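Side-chain contacts in putative restriction endonuclease domain-containing protein (Anabaena variabilis, PDB 3OT2), which is of unknown function but is probably a nuclease, with a putative restriction endonuclease domain of the PD-(D/E)XK clan: residues T109-S114 with T120-N125; T146-V149 with E155-V158. All blocks are in the same frame, centred on the assembly; numbering follows the deposited sequence.

Contact 1: T109-S114 with T120-N125; sequences TIEILS and TKVTKN. With EDO (1,2-ethanediol), chain G; EDO (1,2-ethanediol), chain K.
Val122 reaches from helix 119-131 onto the aliphatic part of Glu111 on strand 108-112, its CG1 resting 3.5 Å from Glu111 CB and 3.8 Å from Glu111 CG. The side chains run antiparallel where they pass; the methyl meets the two methylenes and the carboxylate swings aside from it. Val122 sends one branch each way: CG1 stands anti to the backbone N (chi1 163°) and takes the glutamate, whereas CG2 faces Leu113 CD2 at a looser 4.5 Å. Its two methyls, with no polar end to bury, fill the interface between helix and sheet, and Leu139 of the neighbouring strand 136-141 packs on the same valine. The bend of Glu111 at chi2 (-78°) carries the carboxylate off the valine, and OE1 accepts from Asp81 N, giving this buried oxygen a backbone partner.

On the outer side of the helix the character changes to polar. Thr123 OG1 accepts a hydrogen bond of 3.0 Å from O1 of the ethanediol of chain K. Lys124, extended beyond CG, donates from NZ to O1 of the chain G ethanediol at 2.9 Å and forms a salt bridge with Asp160 of the second subunit. Val122 thus gives the strand a methyl surface, while Thr123 and Lys124 put polar ends toward the second subunit. Asp81, just before strand 82-86, also accepts a bond from Ile112 N; with Glu111 on the adjoining strand 108-112 it recalls the acidic pair that holds the metal in PD-(D/E)XK nucleases, but no metal is bound here, and a like role is only probable.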
loop_
_atom_site.group_PDB
_atom_site.type_symbol
_atom_site.label_atom_id
_atom_site.label_comp_id
_atom_site.label_asym_id
_atom_site.label_seq_id
_atom_site.Cartn_x
_atom_site.Cartn_y
_atom_site.Cartn_z
ATOM N N THR A 109 -5.184 4.617 13.607
ATOM C CA THR A 109 -5.579 3.246 13.289
ATOM C C THR A 109 -4.324 2.409 13.059
ATOM O O THR A 109 -3.402 2.855 12.385
ATOM C CB THR A 109 -6.588 3.165 12.110
ATOM O OG1 THR A 109 -6.962 1.800 11.926
ATOM C CG2 THR A 109 -6.017 3.662 10.768
ATOM N N ILE A 110 -4.287 1.206 13.628
ATOM C CA ILE A 110 -3.152 0.300 13.438
ATOM C C ILE A 110 -3.677 -1.027 12.920
ATOM O O ILE A 110 -4.545 -1.633 13.538
ATOM C CB ILE A 110 -2.298 0.125 14.718
ATOM C CG1 ILE A 110 -1.742 1.487 15.208
ATOM C CG2 ILE A 110 -1.176 -0.895 14.491
ATOM C CD1 ILE A 110 -1.411 1.519 16.621
ATOM N N GLU A 111 -3.157 -1.449 11.755
ATOM C CA GLU A 111 -3.504 -2.704 11.115
ATOM C C GLU A 111 -2.271 -3.553 11.034
ATOM O O GLU A 111 -1.202 -3.063 10.673
ATOM C CB GLU A 111 -4.097 -2.475 9.715
ATOM C CG GLU A 111 -5.373 -1.641 9.726
ATOM C CD GLU A 111 -6.648 -2.360 10.148
ATOM O OE1 GLU A 111 -6.578 -3.464 10.739
ATOM O OE2 GLU A 111 -7.731 -1.794 9.904
ATOM N N ILE A 112 -2.404 -4.813 11.390
ATOM C CA ILE A 112 -1.271 -5.732 11.350
ATOM C C ILE A 112 -1.611 -6.847 10.387
ATOM O O ILE A 112 -2.628 -7.520 10.564
ATOM C CB ILE A 112 -0.922 -6.264 12.772
ATOM C CG1 ILE A 112 -0.662 -5.102 13.754
ATOM C CG2 ILE A 112 0.282 -7.212 12.735
ATOM C CD1 ILE A 112 -1.243 -5.377 15.157
ATOM N N LEU A 113 -0.762 -7.041 9.366
ATOM C CA LEU A 113 -0.969 -8.121 8.401
ATOM C C LEU A 113 -0.769 -9.485 9.024
ATOM O O LEU A 113 0.009 -9.657 9.964
ATOM C CB LEU A 113 -0.027 -7.983 7.194
ATOM C CG LEU A 113 -0.179 -6.721 6.335
ATOM C CD1 LEU A 113 0.832 -6.753 5.217
ATOM C CD2 LEU A 113 -1.617 -6.590 5.789
ATOM N N SER A 114 -1.506 -10.452 8.492
ATOM C CA SER A 114 -1.424 -11.868 8.854
ATOM C C SER A 114 -1.570 -12.632 7.530
ATOM O O SER A 114 -2.010 -12.017 6.553
ATOM C CB SER A 114 -2.451 -12.246 9.923
ATOM O OG SER A 114 -3.780 -11.923 9.575
ATOM N N THR A 120 -4.635 -5.198 0.217
ATOM C CA THR A 120 -5.368 -4.191 -0.560
ATOM C C THR A 120 -6.550 -3.683 0.281
ATOM O O THR A 120 -6.688 -2.483 0.423
ATOM C CB THR A 120 -5.775 -4.768 -1.903
ATOM O OG1 THR A 120 -4.592 -4.847 -2.697
ATOM C CG2 THR A 120 -6.830 -3.928 -2.640
ATOM N N LYS A 121 -7.358 -4.588 0.864
ATOM C CA LYS A 121 -8.505 -4.221 1.700
ATOM C C LYS A 121 -8.063 -3.335 2.879
ATOM O O LYS A 121 -8.695 -2.309 3.140
ATOM C CB LYS A 121 -9.222 -5.481 2.219
ATOM C CG LYS A 121 -10.367 -5.219 3.190
ATOM C CD LYS A 121 -10.874 -6.504 3.845
ATOM C CE LYS A 121 -9.944 -6.949 4.954
ATOM N NZ LYS A 121 -10.274 -8.307 5.481
ATOM N N VAL A 122 -6.977 -3.724 3.562
ATOM C CA VAL A 122 -6.424 -2.999 4.714
ATOM C C VAL A 122 -6.008 -1.592 4.319
ATOM O O VAL A 122 -6.298 -0.650 5.062
ATOM C CB VAL A 122 -5.240 -3.793 5.336
ATOM C CG1 VAL A 122 -4.400 -2.903 6.228
ATOM C CG2 VAL A 122 -5.757 -4.969 6.134
ATOM N N THR A 123 -5.321 -1.446 3.162
ATOM C CA THR A 123 -4.871 -0.132 2.664
ATOM C C THR A 123 -6.096 0.739 2.383
ATOM O O THR A 123 -6.114 1.885 2.819
ATOM C CB THR A 123 -3.954 -0.290 1.447
ATOM O OG1 THR A 123 -2.835 -1.035 1.889
ATOM C CG2 THR A 123 -3.459 1.034 0.938
ATOM N N LYS A 124 -7.131 0.179 1.727
ATOM C CA LYS A 124 -8.380 0.915 1.476
ATOM C C LYS A 124 -9.009 1.371 2.806
ATOM O O LYS A 124 -9.480 2.500 2.893
ATOM C CB LYS A 124 -9.397 0.056 0.721
ATOM C CG LYS A 124 -9.054 -0.256 -0.723
ATOM C CD LYS A 124 -10.162 -1.117 -1.271
ATOM C CE LYS A 124 -9.856 -1.592 -2.645
ATOM N NZ LYS A 124 -11.018 -2.318 -3.221
ATOM N N ASN A 125 -9.044 0.486 3.815
ATOM C CA ASN A 125 -9.612 0.808 5.134
ATOM C C ASN A 125 -8.850 1.948 5.803
ATOM O O ASN A 125 -9.479 2.864 6.334
ATOM C CB ASN A 125 -9.639 -0.431 6.049
ATOM C CG ASN A 125 -10.747 -1.401 5.697
ATOM O OD1 ASN A 125 -11.690 -1.082 4.948
ATOM N ND2 ASN A 125 -10.671 -2.604 6.238
HETATM C C1 EDO G . -11.990 -4.731 -0.362
HETATM O O1 EDO G . -11.033 -4.571 -1.424
HETATM C C2 EDO G . -13.171 -3.800 -0.608
HETATM O O2 EDO G . -14.343 -4.539 -0.999
HETATM C C1 EDO K . 0.431 -0.732 0.625
HETATM O O1 EDO K . -0.029 -1.825 1.413
HETATM C C2 EDO K . -0.426 -0.620 -0.640
HETATM O O2 EDO K . -0.207 -1.749 -1.489
#

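Contact 2: T146-V149 with E155-V158; sequences TVFV and ETEV
Val149 O is gripped twice: Glu157 N donates to it in the carbonyl plane at 2.9 Å, and a water donates from 2.8 Å. That water also donates to Glu155 O, bridging the two segments of the hairpin. Val149 N returns a nearly straight bond to Glu157 O (2.8 Å, 171° at the hydrogen), closing the hydrogen-bonded pair Val149-Glu157; Phe148 CA adds a CA-H...O contact to the same carbonyl oxygen.

Strands 146-150 and 157-159 form an antiparallel beta hairpin at one end of the mixed sheet, with 157-159 outermost within the chain. Phe148 and Val158 make the next, non-hydrogen-bonded pair, and their side chains lie side by side on one face. Phe148 CE1 meets Val158 CG2 at 3.8 Å, and Thr156 CG2 comes equally close to Phe148 CD1. With chi1 at -68° the phenyl group leans back along its strand toward Thr146, whose CG2 lies over the ring centre, 4.2 Å above the plane. Beta-branched residues suit these extended strands and present compact methyls to the aromatic ring. Thr146 CG2 also touches Val158 CG1 at 3.9 Å.

The opposite face bears Val149, which packs on Met136 and Trp138, and Glu157, whose carboxylate makes a salt bridge to Arg151. Thr156 OG1 hydrogen-bonds Thr156 OG1 of the second subunit, and Thr120 of that subunit packs on the phenylalanine.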
loop_
_atom_site.group_PDB
_atom_site.type_symbol
_atom_site.label_atom_id
_atom_site.label_comp_id
_atom_site.label_asym_id
_atom_site.label_seq_id
_atom_site.Cartn_x
_atom_site.Cartn_y
_atom_site.Cartn_z
ATOM N N THR A 146 8.278 -4.293 8.422
ATOM C CA THR A 146 8.079 -2.992 7.844
ATOM C C THR A 146 6.829 -2.362 8.410
ATOM O O THR A 146 5.860 -3.059 8.730
ATOM C CB THR A 146 7.968 -3.145 6.292
ATOM O OG1 THR A 146 9.220 -3.608 5.775
ATOM C CG2 THR A 146 7.560 -1.832 5.571
ATOM N N VAL A 147 6.867 -1.041 8.553
ATOM C CA VAL A 147 5.690 -0.268 8.918
ATOM C C VAL A 147 5.475 0.806 7.847
ATOM O O VAL A 147 6.390 1.585 7.559
ATOM C CB VAL A 147 5.704 0.339 10.347
ATOM C CG1 VAL A 147 4.375 1.042 10.631
ATOM C CG2 VAL A 147 5.970 -0.743 11.404
ATOM N N PHE A 148 4.263 0.848 7.272
ATOM C CA PHE A 148 3.864 1.939 6.384
ATOM C C PHE A 148 3.111 2.927 7.231
ATOM O O PHE A 148 2.228 2.524 8.003
ATOM C CB PHE A 148 2.997 1.469 5.209
ATOM C CG PHE A 148 3.691 0.601 4.190
ATOM C CD1 PHE A 148 4.626 1.138 3.318
ATOM C CD2 PHE A 148 3.406 -0.755 4.102
ATOM C CE1 PHE A 148 5.250 0.335 2.349
ATOM C CE2 PHE A 148 4.011 -1.551 3.110
ATOM C CZ PHE A 148 4.927 -0.994 2.245
ATOM N N VAL A 149 3.471 4.200 7.129
ATOM C CA VAL A 149 2.843 5.287 7.889
ATOM C C VAL A 149 2.023 6.145 6.923
ATOM O O VAL A 149 2.552 6.665 5.934
ATOM C CB VAL A 149 3.891 6.110 8.680
ATOM C CG1 VAL A 149 3.270 7.392 9.250
ATOM C CG2 VAL A 149 4.506 5.271 9.803
ATOM N N GLU A 155 2.222 11.513 1.037
ATOM C CA GLU A 155 2.699 10.265 0.440
ATOM C C GLU A 155 2.941 9.251 1.551
ATOM O O GLU A 155 3.339 9.642 2.657
ATOM C CB GLU A 155 4.015 10.549 -0.315
ATOM C CG GLU A 155 4.582 9.408 -1.127
ATOM C CD GLU A 155 5.771 9.818 -1.980
ATOM O OE1 GLU A 155 5.855 11.005 -2.375
ATOM O OE2 GLU A 155 6.621 8.943 -2.258
ATOM N N THR A 156 2.674 7.957 1.283
ATOM C CA THR A 156 2.908 6.886 2.265
ATOM C C THR A 156 4.394 6.905 2.642
ATOM O O THR A 156 5.241 7.115 1.764
ATOM C CB THR A 156 2.486 5.516 1.668
ATOM O OG1 THR A 156 1.137 5.592 1.229
ATOM C CG2 THR A 156 2.648 4.356 2.658
ATOM N N GLU A 157 4.707 6.720 3.934
ATOM C CA GLU A 157 6.111 6.689 4.398
ATOM C C GLU A 157 6.472 5.280 4.814
ATOM O O GLU A 157 5.626 4.573 5.354
ATOM C CB GLU A 157 6.321 7.655 5.559
ATOM C CG GLU A 157 6.358 9.100 5.119
ATOM C CD GLU A 157 6.547 10.122 6.222
ATOM O OE1 GLU A 157 6.616 9.728 7.408
ATOM O OE2 GLU A 157 6.558 11.332 5.901
ATOM N N VAL A 158 7.709 4.861 4.549
ATOM C CA VAL A 158 8.184 3.495 4.817
ATOM C C VAL A 158 9.217 3.506 5.925
ATOM O O VAL A 158 10.191 4.261 5.839
ATOM C CB VAL A 158 8.802 2.816 3.552
ATOM C CG1 VAL A 158 9.003 1.325 3.776
ATOM C CG2 VAL A 158 7.954 3.036 2.327
HETATM O O HOH W 1 2.340 9.337 5.228
#

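Contact 1 closes before contact 2 opens along the chain, and their centres lie 12 Å apart, with nearest atoms about 6 Å from each other. Both belong to the same mixed sheet: strand 108-112 is joined through helix 119-131 to the parallel strand 136-141 in a beta-alpha-beta unit, and 136-141 then pairs with strand 146-150 of the hairpin. The two contacts also meet through the dimer, because helix 119-131 of one subunit packs on the hairpin of the other, Thr123 against Phe148 and Lys124 against Val158. Both contacts thus reach the interface, contact 1 by the outer side of its helix and contact 2 by the hairpin.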